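Local coordinates for protein putative enoyl-CoA hydratase/isomerase (Acinetobacter baumannii, PDB 3FDU) that probably hydrates or isomerises the double bond of enoyl-CoA thioesters, as a trimeric member of the crotonase superfamily, at residues A[99-104]-A[197-202]; A[117-122]-A[178-183]; A[72-77]-A[234-239]; A[18-23]-A[35-40]. The protein carries 4 engineered substitutions. All coordinates share one frame; numbering follows the deposited sequence.

How the contacts relate
Contacts 1, 2 and 4 lie around the six-stranded sheet of a crotonase fold, whereas contact 3 belongs to the helical periphery, its centre about 39 Å from that of contact 1. Contacts 1 and 2 touch: Leu102 N and Asp122 OD2 are 2.8 Å apart in a probable hydrogen bond, and Ile104 CG2 packs at 3.6 Å on Leu118 CD2. Both also meet the second subunit. Contact 4 closes before contact 1 opens and reaches the same sheet, with nearest atoms about 7 Å apart. Along the chain, contacts 1 and 2 are nested within the long loop closed by contact 3, where Phe74 approaches a bound glycerol.

Contact 1 (A[99-104]-A[197-202]); sequences SKPLII and QHLTAL
Leu199 extends from its helix to set one methyl against Pro101 and Ile103, the first just before and the second within strand 102-106 in the interior of the sheet. Its CG lies beside the backbone N, opposite the carbonyl carbon (chi1 -63°), and the extended second torsion carries CD1 out toward the strand. That methyl rests 3.8 Å from CB of Pro101, coming up to the side of the pyrrolidine ring rather than to the backbone. Ile103, also held out straight, brings its terminal CD1 to 4.3 Å from Leu199 CD1, a looser, tip-to-tip meeting of methyls. Pro101 and Ile103 are two residues apart in an extended run, so both reach the same side, while Leu102 between them points away. The contact is wholly apolar, and one leucine branch carries it.

Thr200 OG1 gives a hydrogen bond of 2.9 Å to Gln197 O, and Ala201 N reaches the same oxygen at 3.1 Å. Two donors thus hold this oxygen, both from the same face of its carbonyl plane. Beyond it, Leu202 CD1 sits 3.8 Å above the plane of the His198 imidazole, displaced toward its rim.

Phe165 of the second subunit packs on Pro101, Leu199 and Leu202, and thus seals this small apolar patch into the subunit interface. Within the chain, strand 102-106 bonds through its backbone to strand 52-57, whose Val52 also touches Leu199, and helix 188-200 packs on the sheet, with Ala192, Thr195 and Ala196 against Ile103.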
loop_
_atom_site.group_PDB
_atom_site.type_symbol
_atom_site.label_atom_id
_atom_site.label_comp_id
_atom_site.label_asym_id
_atom_site.label_seq_id
_atom_site.Cartn_x
_atom_site.Cartn_y
_atom_site.Cartn_z
ATOM N N SER A 99 3.560 22.817 -3.961
ATOM C CA SER A 99 2.293 22.840 -3.213
ATOM C C SER A 99 1.134 22.645 -4.183
ATOM O O SER A 99 -0.007 22.333 -3.795
ATOM C CB SER A 99 2.173 24.223 -2.465
ATOM O OG SER A 99 1.642 25.182 -3.388
ATOM N N LYS A 100 1.419 22.842 -5.470
ATOM C CA LYS A 100 0.388 22.794 -6.485
ATOM C C LYS A 100 0.350 21.391 -7.112
ATOM O O LYS A 100 1.306 20.640 -6.942
ATOM C CB LYS A 100 0.687 23.839 -7.583
ATOM C CG LYS A 100 0.624 25.306 -6.994
ATOM C CD LYS A 100 1.213 26.401 -7.954
ATOM C CE LYS A 100 1.055 27.817 -7.273
ATOM N NZ LYS A 100 1.601 28.814 -8.269
ATOM N N PRO A 101 -0.744 21.059 -7.816
ATOM C CA PRO A 101 -0.797 19.685 -8.345
ATOM C C PRO A 101 0.331 19.498 -9.395
ATOM O O PRO A 101 0.588 20.415 -10.208
ATOM C CB PRO A 101 -2.177 19.600 -8.993
ATOM C CG PRO A 101 -3.048 20.723 -8.213
ATOM C CD PRO A 101 -1.983 21.821 -8.081
ATOM N N LEU A 102 0.998 18.338 -9.340
ATOM C CA LEU A 102 2.095 17.955 -10.272
ATOM C C LEU A 102 1.642 16.719 -11.057
ATOM O O LEU A 102 1.368 15.660 -10.457
ATOM C CB LEU A 102 3.381 17.631 -9.503
ATOM C CG LEU A 102 4.602 17.196 -10.360
ATOM C CD1 LEU A 102 4.980 18.274 -11.417
ATOM C CD2 LEU A 102 5.811 16.924 -9.460
ATOM N N ILE A 103 1.512 16.854 -12.383
ATOM C CA ILE A 103 1.140 15.737 -13.211
ATOM C C ILE A 103 2.342 15.377 -14.064
ATOM O O ILE A 103 3.021 16.268 -14.548
ATOM C CB ILE A 103 -0.067 16.065 -14.137
ATOM C CG1 ILE A 103 -1.286 16.560 -13.314
ATOM C CG2 ILE A 103 -0.414 14.886 -15.072
ATOM C CD1 ILE A 103 -2.413 17.108 -14.200
ATOM N N ILE A 104 2.602 14.069 -14.226
ATOM C CA ILE A 104 3.661 13.578 -15.098
ATOM C C ILE A 104 3.060 12.719 -16.208
ATOM O O ILE A 104 2.131 11.898 -15.989
ATOM C CB ILE A 104 4.758 12.827 -14.307
ATOM C CG1 ILE A 104 5.483 13.865 -13.389
ATOM C CG2 ILE A 104 5.767 12.136 -15.302
ATOM C CD1 ILE A 104 6.703 13.367 -12.608
ATOM N N GLN A 197 -6.163 21.173 -17.178
ATOM C CA GLN A 197 -7.175 22.211 -17.418
ATOM C C GLN A 197 -8.359 22.006 -16.479
ATOM O O GLN A 197 -8.901 22.982 -15.938
ATOM C CB GLN A 197 -7.687 22.145 -18.860
ATOM C CG GLN A 197 -6.814 22.853 -19.892
ATOM C CD GLN A 197 -7.136 22.433 -21.353
ATOM O OE1 GLN A 197 -6.391 22.756 -22.289
ATOM N NE2 GLN A 197 -8.241 21.716 -21.544
ATOM N N HIS A 198 -8.793 20.758 -16.305
ATOM C CA HIS A 198 -9.855 20.477 -15.341
ATOM C C HIS A 198 -9.461 20.953 -13.942
ATOM O O HIS A 198 -10.244 21.601 -13.258
ATOM C CB HIS A 198 -10.225 18.984 -15.336
ATOM C CG HIS A 198 -11.204 18.593 -14.250
ATOM N ND1 HIS A 198 -12.439 19.188 -14.102
ATOM C CD2 HIS A 198 -11.154 17.607 -13.317
ATOM C CE1 HIS A 198 -13.091 18.617 -13.104
ATOM N NE2 HIS A 198 -12.332 17.649 -12.616
ATOM N N LEU A 199 -8.242 20.650 -13.506
ATOM C CA LEU A 199 -7.803 21.114 -12.201
ATOM C C LEU A 199 -7.735 22.654 -12.115
ATOM O O LEU A 199 -8.044 23.203 -11.051
ATOM C CB LEU A 199 -6.454 20.487 -11.785
ATOM C CG LEU A 199 -6.497 18.959 -11.614
ATOM C CD1 LEU A 199 -5.127 18.395 -11.062
ATOM C CD2 LEU A 199 -7.639 18.598 -10.692
ATOM N N THR A 200 -7.319 23.350 -13.178
ATOM C CA THR A 200 -7.251 24.815 -13.060
ATOM C C THR A 200 -8.667 25.409 -12.972
ATOM O O THR A 200 -8.842 26.531 -12.516
ATOM C CB THR A 200 -6.516 25.505 -14.218
ATOM O OG1 THR A 200 -7.336 25.415 -15.394
ATOM C CG2 THR A 200 -5.209 24.838 -14.488
ATOM N N ALA A 201 -9.682 24.698 -13.415
ATOM C CA ALA A 201 -11.039 25.229 -13.239
ATOM C C ALA A 201 -11.615 25.024 -11.810
ATOM O O ALA A 201 -12.702 25.499 -11.532
ATOM C CB ALA A 201 -11.982 24.660 -14.300
ATOM N N LEU A 202 -10.885 24.317 -10.929
ATOM C CA LEU A 202 -11.328 24.045 -9.535
ATOM C C LEU A 202 -10.640 25.037 -8.628
ATOM O O LEU A 202 -9.694 25.687 -9.067
ATOM C CB LEU A 202 -11.031 22.575 -9.100
ATOM C CG LEU A 202 -11.729 21.520 -9.996
ATOM C CD1 LEU A 202 -11.376 19.992 -9.733
ATOM C CD2 LEU A 202 -13.239 21.678 -9.908
#

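Contact 2 (A[117-122]-A[178-183]); sequences ILLQAD and AGLVNE
Leu180 and Leu119 meet through one methyl each, and the side chain of Leu180 can be followed to that point. Its CB lies 4.5 Å from Leu118 CD1, a loose approach. CG stands beside the backbone N and opposite the carbonyl carbon (chi1 -73°), and from there the two branches diverge. CD2 is the branch that turns to the other segment and comes to rest 3.8 Å from Leu119 CD2. CD1 heads elsewhere and adds nothing to this pairing, although the side chain as a whole also packs on Leu151 of helix 147-155. The two leucines cross obliquely, so they share methyl surface at a point instead of lying alongside.

On the backbone side of the same residue, Leu118 CD1 lies 4.2 Å from Leu180 O, a van der Waals approach to a carbonyl oxygen. Farther along, Asn182 OD1 and Asp122 O are merely neighbours; the amide oxygen is engaged instead by Val124 N, while Asn182 ND2 binds Glu162 and His158 O of the second subunit. Asp122 is similarly occupied: OD2 accepts from Leu102 N and pairs with Lys211, and OD1 takes Tyr157 OH of the second subunit.

Gly179, at positive phi, closes helix 172-177 in a Schellman motif and sends the chain toward strand 183-184. The arrangement belongs to the crotonase fold: 117-122 leads from the short helix 113-116, whose counterpart in relatives lies at the oxyanion hole, into strand 123-126, beside the trimer interface.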
loop_
_atom_site.group_PDB
_atom_site.type_symbol
_atom_site.label_atom_id
_atom_site.label_comp_id
_atom_site.label_asym_id
_atom_site.label_seq_id
_atom_site.Cartn_x
_atom_site.Cartn_y
_atom_site.Cartn_z
ATOM N N ILE A 117 10.864 9.939 -9.491
ATOM C CA ILE A 117 10.148 11.203 -9.560
ATOM C C ILE A 117 8.614 11.002 -9.631
ATOM O O ILE A 117 7.852 11.859 -9.173
ATOM C CB ILE A 117 10.650 12.131 -10.716
ATOM C CG1 ILE A 117 10.170 13.562 -10.445
ATOM C CG2 ILE A 117 10.094 11.648 -12.077
ATOM C CD1 ILE A 117 11.115 14.638 -10.663
ATOM N N LEU A 118 8.159 9.857 -10.157
ATOM C CA LEU A 118 6.718 9.537 -10.210
ATOM C C LEU A 118 6.133 9.466 -8.812
ATOM O O LEU A 118 4.941 9.750 -8.603
ATOM C CB LEU A 118 6.489 8.183 -10.907
ATOM C CG LEU A 118 7.080 8.097 -12.315
ATOM C CD1 LEU A 118 6.707 6.748 -12.888
ATOM C CD2 LEU A 118 6.549 9.294 -13.166
ATOM N N LEU A 119 6.961 9.074 -7.863
ATOM C CA LEU A 119 6.534 8.992 -6.461
ATOM C C LEU A 119 6.406 10.360 -5.801
ATOM O O LEU A 119 5.868 10.458 -4.677
ATOM C CB LEU A 119 7.495 8.151 -5.636
ATOM C CG LEU A 119 7.581 6.687 -6.084
ATOM C CD1 LEU A 119 8.883 6.084 -5.467
ATOM C CD2 LEU A 119 6.332 5.864 -5.721
ATOM N N GLN A 120 6.906 11.403 -6.458
ATOM C CA GLN A 120 6.586 12.764 -6.035
ATOM C C GLN A 120 5.395 13.404 -6.760
ATOM O O GLN A 120 4.960 14.492 -6.384
ATOM C CB GLN A 120 7.819 13.699 -6.169
ATOM C CG GLN A 120 9.195 13.072 -5.911
ATOM C CD GLN A 120 9.289 12.297 -4.638
ATOM O OE1 GLN A 120 8.738 12.680 -3.595
ATOM N NE2 GLN A 120 9.978 11.174 -4.703
ATOM N N ALA A 121 4.904 12.817 -7.850
ATOM C CA ALA A 121 3.814 13.428 -8.596
ATOM C C ALA A 121 2.477 13.018 -7.977
ATOM O O ALA A 121 2.378 11.944 -7.409
ATOM C CB ALA A 121 3.849 12.988 -10.105
ATOM N N ASP A 122 1.439 13.850 -8.147
ATOM C CA ASP A 122 0.091 13.475 -7.727
ATOM C C ASP A 122 -0.628 12.502 -8.659
ATOM O O ASP A 122 -1.370 11.635 -8.200
ATOM C CB ASP A 122 -0.717 14.754 -7.574
ATOM C CG ASP A 122 -0.032 15.726 -6.633
ATOM O OD1 ASP A 122 0.252 15.303 -5.491
ATOM O OD2 ASP A 122 0.277 16.867 -7.046
ATOM N N ALA A 178 1.245 -1.604 -9.823
ATOM C CA ALA A 178 2.039 -1.216 -8.678
ATOM C C ALA A 178 1.659 0.208 -8.205
ATOM O O ALA A 178 2.244 0.727 -7.248
ATOM C CB ALA A 178 3.517 -1.241 -9.070
ATOM N N GLY A 179 0.738 0.844 -8.921
ATOM C CA GLY A 179 0.248 2.166 -8.571
ATOM C C GLY A 179 1.151 3.357 -8.914
ATOM O O GLY A 179 0.905 4.464 -8.441
ATOM N N LEU A 180 2.195 3.119 -9.712
ATOM C CA LEU A 180 3.086 4.156 -10.188
ATOM C C LEU A 180 2.417 5.006 -11.266
ATOM O O LEU A 180 2.770 6.162 -11.450
ATOM C CB LEU A 180 4.361 3.502 -10.766
ATOM C CG LEU A 180 5.347 2.909 -9.716
ATOM C CD1 LEU A 180 6.407 1.992 -10.421
ATOM C CD2 LEU A 180 6.066 4.076 -9.008
ATOM N N VAL A 181 1.482 4.400 -12.012
ATOM C CA VAL A 181 0.796 5.104 -13.097
ATOM C C VAL A 181 -0.701 5.067 -12.726
ATOM O O VAL A 181 -1.190 4.041 -12.271
ATOM C CB VAL A 181 1.060 4.330 -14.452
ATOM C CG1 VAL A 181 0.023 4.575 -15.509
ATOM C CG2 VAL A 181 2.520 4.567 -14.972
ATOM N N ASN A 182 -1.431 6.160 -12.935
ATOM C CA ASN A 182 -2.903 6.204 -12.682
ATOM C C ASN A 182 -3.723 5.498 -13.765
ATOM O O ASN A 182 -4.720 4.788 -13.486
ATOM C CB ASN A 182 -3.370 7.688 -12.607
ATOM C CG ASN A 182 -2.958 8.338 -11.294
ATOM O OD1 ASN A 182 -1.787 8.679 -11.096
ATOM N ND2 ASN A 182 -3.894 8.412 -10.357
ATOM N N GLU A 183 -3.327 5.703 -15.017
ATOM C CA GLU A 183 -4.080 5.109 -16.140
ATOM C C GLU A 183 -3.158 4.979 -17.373
ATOM O O GLU A 183 -2.302 5.825 -17.601
ATOM C CB GLU A 183 -5.263 6.040 -16.473
ATOM C CG GLU A 183 -6.121 5.659 -17.639
ATOM C CD GLU A 183 -7.341 6.611 -17.801
ATOM O OE1 GLU A 183 -7.449 7.614 -17.050
ATOM O OE2 GLU A 183 -8.183 6.368 -18.687
#

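Contact 3 (A[72-77]-A[234-239]); sequences MGFVQN and QRVQSP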
loop_
_atom_site.group_PDB
_atom_site.type_symbol
_atom_site.label_atom_id
_atom_site.label_comp_id
_atom_site.label_asym_id
_atom_site.label_seq_id
_atom_site.Cartn_x
_atom_site.Cartn_y
_atom_site.Cartn_z
ATOM N N MET A 72 30.256 9.003 -14.668
ATOM C CA MET A 72 31.571 8.477 -14.530
ATOM C C MET A 72 32.577 9.574 -14.163
ATOM O O MET A 72 33.517 9.322 -13.420
ATOM C CB MET A 72 31.960 7.695 -15.783
ATOM C CG MET A 72 31.161 6.403 -15.792
ATOM S SD MET A 72 31.743 5.268 -16.974
ATOM C CE MET A 72 30.737 3.863 -16.582
ATOM N N GLY A 73 32.343 10.788 -14.637
ATOM C CA GLY A 73 33.168 11.908 -14.208
ATOM C C GLY A 73 32.925 12.154 -12.724
ATOM O O GLY A 73 33.850 12.454 -11.965
ATOM N N PHE A 74 31.670 12.022 -12.308
ATOM C CA PHE A 74 31.288 12.226 -10.911
ATOM C C PHE A 74 31.934 11.224 -9.945
ATOM O O PHE A 74 32.442 11.620 -8.863
ATOM C CB PHE A 74 29.753 12.238 -10.768
ATOM C CG PHE A 74 29.258 12.715 -9.427
ATOM C CD1 PHE A 74 28.964 14.066 -9.211
ATOM C CD2 PHE A 74 29.018 11.811 -8.404
ATOM C CE1 PHE A 74 28.453 14.515 -7.975
ATOM C CE2 PHE A 74 28.516 12.237 -7.165
ATOM C CZ PHE A 74 28.218 13.593 -6.954
ATOM N N VAL A 75 31.921 9.944 -10.314
ATOM C CA VAL A 75 32.472 8.908 -9.452
ATOM C C VAL A 75 33.990 9.200 -9.192
ATOM O O VAL A 75 34.512 8.966 -8.085
ATOM C CB VAL A 75 32.315 7.501 -10.071
ATOM C CG1 VAL A 75 33.329 6.499 -9.411
ATOM C CG2 VAL A 75 30.851 6.990 -9.949
ATOM N N GLN A 76 34.673 9.717 -10.204
ATOM C CA GLN A 76 36.081 10.071 -10.082
ATOM C C GLN A 76 36.376 11.409 -9.384
ATOM O O GLN A 76 37.515 11.672 -9.023
ATOM C CB GLN A 76 36.748 10.027 -11.448
ATOM C CG GLN A 76 36.662 8.647 -12.089
ATOM C CD GLN A 76 37.186 8.642 -13.513
ATOM O OE1 GLN A 76 38.377 8.447 -13.727
ATOM N NE2 GLN A 76 36.309 8.853 -14.482
ATOM N N ASN A 77 35.367 12.248 -9.189
ATOM C CA ASN A 77 35.525 13.548 -8.561
ATOM C C ASN A 77 34.266 13.867 -7.785
ATOM O O ASN A 77 33.566 14.790 -8.142
ATOM C CB ASN A 77 35.748 14.649 -9.627
ATOM C CG ASN A 77 36.263 15.969 -9.012
ATOM O OD1 ASN A 77 36.690 16.003 -7.853
ATOM N ND2 ASN A 77 36.243 17.052 -9.807
ATOM N N GLN A 234 27.802 6.850 -0.257
ATOM C CA GLN A 234 28.673 5.738 0.205
ATOM C C GLN A 234 28.896 4.716 -0.904
ATOM O O GLN A 234 30.013 4.240 -1.116
ATOM C CB GLN A 234 28.059 5.009 1.411
ATOM C CG GLN A 234 27.978 5.871 2.691
ATOM C CD GLN A 234 27.264 5.159 3.853
ATOM O OE1 GLN A 234 26.913 3.970 3.780
ATOM N NE2 GLN A 234 27.063 5.881 4.922
ATOM N N ARG A 235 27.806 4.358 -1.585
ATOM C CA ARG A 235 27.895 3.472 -2.773
ATOM C C ARG A 235 28.572 4.117 -3.930
ATOM O O ARG A 235 29.434 3.501 -4.540
ATOM C CB ARG A 235 26.494 2.989 -3.226
ATOM C CG ARG A 235 25.599 2.589 -2.093
ATOM C CD ARG A 235 25.633 1.141 -1.721
ATOM N NE ARG A 235 26.817 0.464 -2.182
ATOM C CZ ARG A 235 27.899 0.270 -1.433
ATOM N NH1 ARG A 235 27.924 0.712 -0.177
ATOM N NH2 ARG A 235 28.936 -0.388 -1.940
ATOM N N VAL A 236 28.220 5.365 -4.262
ATOM C CA VAL A 236 28.947 6.079 -5.335
ATOM C C VAL A 236 30.509 6.152 -5.110
ATOM O O VAL A 236 31.319 6.086 -6.076
ATOM C CB VAL A 236 28.427 7.506 -5.476
ATOM C CG1 VAL A 236 29.431 8.406 -6.255
ATOM C CG2 VAL A 236 26.937 7.529 -6.057
ATOM N N GLN A 237 30.884 6.374 -3.851
ATOM C CA GLN A 237 32.293 6.502 -3.419
ATOM C C GLN A 237 32.972 5.187 -3.091
ATOM O O GLN A 237 34.145 5.164 -2.666
ATOM C CB GLN A 237 32.362 7.422 -2.162
ATOM C CG GLN A 237 32.086 8.840 -2.585
ATOM C CD GLN A 237 32.189 9.821 -1.470
ATOM O OE1 GLN A 237 31.198 10.463 -1.131
ATOM N NE2 GLN A 237 33.388 9.942 -0.858
ATOM N N SER A 238 32.264 4.087 -3.246
ATOM C CA SER A 238 32.871 2.828 -2.877
ATOM C C SER A 238 34.106 2.477 -3.756
ATOM O O SER A 238 34.196 2.846 -4.933
ATOM C CB SER A 238 31.831 1.695 -2.877
ATOM O OG SER A 238 31.500 1.379 -4.225
ATOM N N PRO A 239 35.079 1.770 -3.159
ATOM C CA PRO A 239 36.289 1.461 -3.918
ATOM C C PRO A 239 35.958 0.605 -5.133
ATOM O O PRO A 239 36.574 0.767 -6.188
ATOM C CB PRO A 239 37.143 0.649 -2.926
ATOM C CG PRO A 239 36.647 1.044 -1.560
ATOM C CD PRO A 239 35.177 1.412 -1.730
#
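Val236 and the pair Phe74 and Val75 join two helix ends, those of helices 68-76 and 218-236, in the helical outer part of the crotonase fold. The ring of Phe74 offers its edge, not its face: Val236 CG1 lies near the ring plane, 4.0 Å from CE2 and equally far from CD2. The side chains cross at about a right angle. With CG of Phe74 opposite the backbone N (chi1 -168°), the ring is carried outward from the helix to that methyl, and a glycerol, probably from the crystallisation liquor, is bound about 4 Å from the Phe74 side chain.

Val75 works differently. Both its methyls face the oxygen of one carbonyl, Val236 O, at 3.9 Å from CG1 and 4.0 Å from CG2, while CG2 also lies 4.2 Å from Val236 CG1. The helix backbones are close here, the alpha carbons of Val75 and Val236 being 6.1 Å apart.

After Val236 the chain turns at once into helix 239-248, whose Met241 packs on Val75. Ser238 holds the N-cap position of that helix, its hydroxyl making a weak bond to Met241 N. Ser238 OG also donates to Arg235 O at 3.0 Å, an oxygen that takes the backbone N of the same serine as its second donor.

Contact 4 (A[18-23]-A[35-40]); sequences LAINRP and LWIAKA
Apolar side chains account for the whole of this contact, in two separate pairings: Leu18 with Ala40, and Ile20 with Ile37. In the first, both methyls of the leucine are used. Leu18 CD1 lies 3.9 Å from Ala40 CB and Leu18 CD2 4.1 Å from it, so the forked end receives the single methyl of the alanine much as a shallow notch would. Both residues direct their side chains at each other, and the short alanine lets the leucine come close to the helix surface.

In the second pairing the meeting is methyl to methyl, with CD1 of Ile20 and CD1 of Ile37 4.0 Å apart. The two side chains cross at about a right angle, touching at their ends alone. Each keeps CG1 opposite its carbonyl carbon (chi1 -54° in Ile20, -59° in Ile37), and a nearly straight second torsion then pushes CD1 forward. For Ile20 this matters, since its CB does not aim at the helix and the outer atoms must make up the difference.

Polar links concern the flanks and lead away from the interface. Arg22 makes a salt bridge with Asp67 through NH1, which also bonds to Ala28 O. One aromatic stack also lies at the flank, that of Trp36 on His4.

The pairings fasten helix 31-46 to its sheet within a beta-alpha-beta crossover from strand 15-20 to the parallel strand 52-57. Leu18 and Ile20 bond through their backbones to that strand or the residue just past it, Leu7 of strand 7-12 touches Ile37, and helix 87-97 packs on Ile37 through Leu91.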
loop_
_atom_site.group_PDB
_atom_site.type_symbol
_atom_site.label_atom_id
_atom_site.label_comp_id
_atom_site.label_asym_id
_atom_site.label_seq_id
_atom_site.Cartn_x
_atom_site.Cartn_y
_atom_site.Cartn_z
ATOM N N LEU A 18 6.325 21.680 -18.472
ATOM C CA LEU A 18 7.787 21.595 -18.494
ATOM C C LEU A 18 8.168 20.366 -19.309
ATOM O O LEU A 18 7.825 19.232 -18.966
ATOM C CB LEU A 18 8.372 21.502 -17.081
ATOM C CG LEU A 18 8.214 22.787 -16.228
ATOM C CD1 LEU A 18 8.679 22.597 -14.807
ATOM C CD2 LEU A 18 9.005 23.906 -16.897
ATOM N N ALA A 19 8.885 20.571 -20.400
ATOM C CA ALA A 19 9.180 19.433 -21.237
ATOM C C ALA A 19 10.669 19.245 -21.428
ATOM O O ALA A 19 11.364 20.137 -21.940
ATOM C CB ALA A 19 8.440 19.568 -22.605
ATOM N N ILE A 20 11.148 18.075 -21.004
ATOM C CA ILE A 20 12.551 17.703 -21.163
ATOM C C ILE A 20 12.813 17.444 -22.646
ATOM O O ILE A 20 12.096 16.667 -23.317
ATOM C CB ILE A 20 12.914 16.478 -20.266
ATOM C CG1 ILE A 20 12.511 16.790 -18.778
ATOM C CG2 ILE A 20 14.359 16.194 -20.318
ATOM C CD1 ILE A 20 12.660 15.577 -17.802
ATOM N N ASN A 21 13.870 18.073 -23.148
ATOM C CA ASN A 21 14.127 18.049 -24.581
ATOM C C ASN A 21 15.620 17.818 -24.847
ATOM O O ASN A 21 16.362 18.755 -25.189
ATOM C CB ASN A 21 13.692 19.402 -25.161
ATOM C CG ASN A 21 13.630 19.401 -26.672
ATOM O OD1 ASN A 21 13.726 18.361 -27.328
ATOM N ND2 ASN A 21 13.486 20.588 -27.231
ATOM N N ARG A 22 16.056 16.579 -24.675
ATOM C CA ARG A 22 17.424 16.226 -24.991
ATOM C C ARG A 22 17.418 14.917 -25.748
ATOM O O ARG A 22 17.896 13.914 -25.236
ATOM C CB ARG A 22 18.260 16.103 -23.686
ATOM C CG ARG A 22 19.761 16.123 -23.935
ATOM C CD ARG A 22 20.476 15.665 -22.705
ATOM N NE ARG A 22 21.898 15.511 -22.934
ATOM C CZ ARG A 22 22.688 14.732 -22.219
ATOM N NH1 ARG A 22 22.198 13.983 -21.220
ATOM N NH2 ARG A 22 23.974 14.666 -22.540
ATOM N N PRO A 23 16.846 14.915 -26.961
ATOM C CA PRO A 23 16.658 13.668 -27.736
ATOM C C PRO A 23 17.950 12.968 -28.084
ATOM O O PRO A 23 17.980 11.748 -28.133
ATOM C CB PRO A 23 15.947 14.152 -29.038
ATOM C CG PRO A 23 16.304 15.644 -29.134
ATOM C CD PRO A 23 16.299 16.099 -27.675
ATOM N N LEU A 35 19.155 20.586 -11.665
ATOM C CA LEU A 35 18.956 21.860 -10.945
ATOM C C LEU A 35 18.052 22.829 -11.669
ATOM O O LEU A 35 17.252 23.574 -11.041
ATOM C CB LEU A 35 20.308 22.532 -10.696
ATOM C CG LEU A 35 21.308 21.656 -9.928
ATOM C CD1 LEU A 35 22.637 22.403 -9.715
ATOM C CD2 LEU A 35 20.736 21.201 -8.551
ATOM N N TRP A 36 18.194 22.884 -12.993
ATOM C CA TRP A 36 17.311 23.753 -13.772
ATOM C C TRP A 36 15.869 23.279 -13.622
ATOM O O TRP A 36 14.960 24.096 -13.512
ATOM C CB TRP A 36 17.676 23.742 -15.264
ATOM C CG TRP A 36 19.063 24.262 -15.501
ATOM C CD1 TRP A 36 19.770 25.095 -14.688
ATOM C CD2 TRP A 36 19.934 23.934 -16.608
ATOM N NE1 TRP A 36 21.026 25.322 -15.226
ATOM C CE2 TRP A 36 21.143 24.639 -16.410
ATOM C CE3 TRP A 36 19.791 23.151 -17.753
ATOM C CZ2 TRP A 36 22.228 24.550 -17.311
ATOM C CZ3 TRP A 36 20.849 23.073 -18.663
ATOM C CH2 TRP A 36 22.060 23.774 -18.428
ATOM N N ILE A 37 15.652 21.959 -13.679
ATOM C CA ILE A 37 14.272 21.481 -13.471
ATOM C C ILE A 37 13.777 21.832 -12.042
ATOM O O ILE A 37 12.618 22.261 -11.848
ATOM C CB ILE A 37 14.109 19.984 -13.750
ATOM C CG1 ILE A 37 14.523 19.640 -15.226
ATOM C CG2 ILE A 37 12.626 19.600 -13.565
ATOM C CD1 ILE A 37 14.725 18.070 -15.446
ATOM N N ALA A 38 14.635 21.607 -11.044
ATOM C CA ALA A 38 14.290 21.945 -9.643
ATOM C C ALA A 38 13.939 23.407 -9.489
ATOM O O ALA A 38 12.952 23.745 -8.829
ATOM C CB ALA A 38 15.452 21.578 -8.695
ATOM N N LYS A 39 14.730 24.297 -10.106
ATOM C CA LYS A 39 14.435 25.719 -9.967
ATOM C C LYS A 39 13.131 26.104 -10.597
ATOM O O LYS A 39 12.410 26.963 -10.048
ATOM C CB LYS A 39 15.533 26.626 -10.538
ATOM C CG LYS A 39 16.933 26.178 -10.184
ATOM C CD LYS A 39 17.136 25.950 -8.695
ATOM C CE LYS A 39 18.421 25.164 -8.452
ATOM N NZ LYS A 39 18.065 23.755 -8.248
ATOM N N ALA A 40 12.843 25.532 -11.772
ATOM C CA ALA A 40 11.556 25.787 -12.436
ATOM C C ALA A 40 10.332 25.382 -11.601
ATOM O O ALA A 40 9.287 26.070 -11.626
ATOM C CB ALA A 40 11.491 25.088 -13.835
#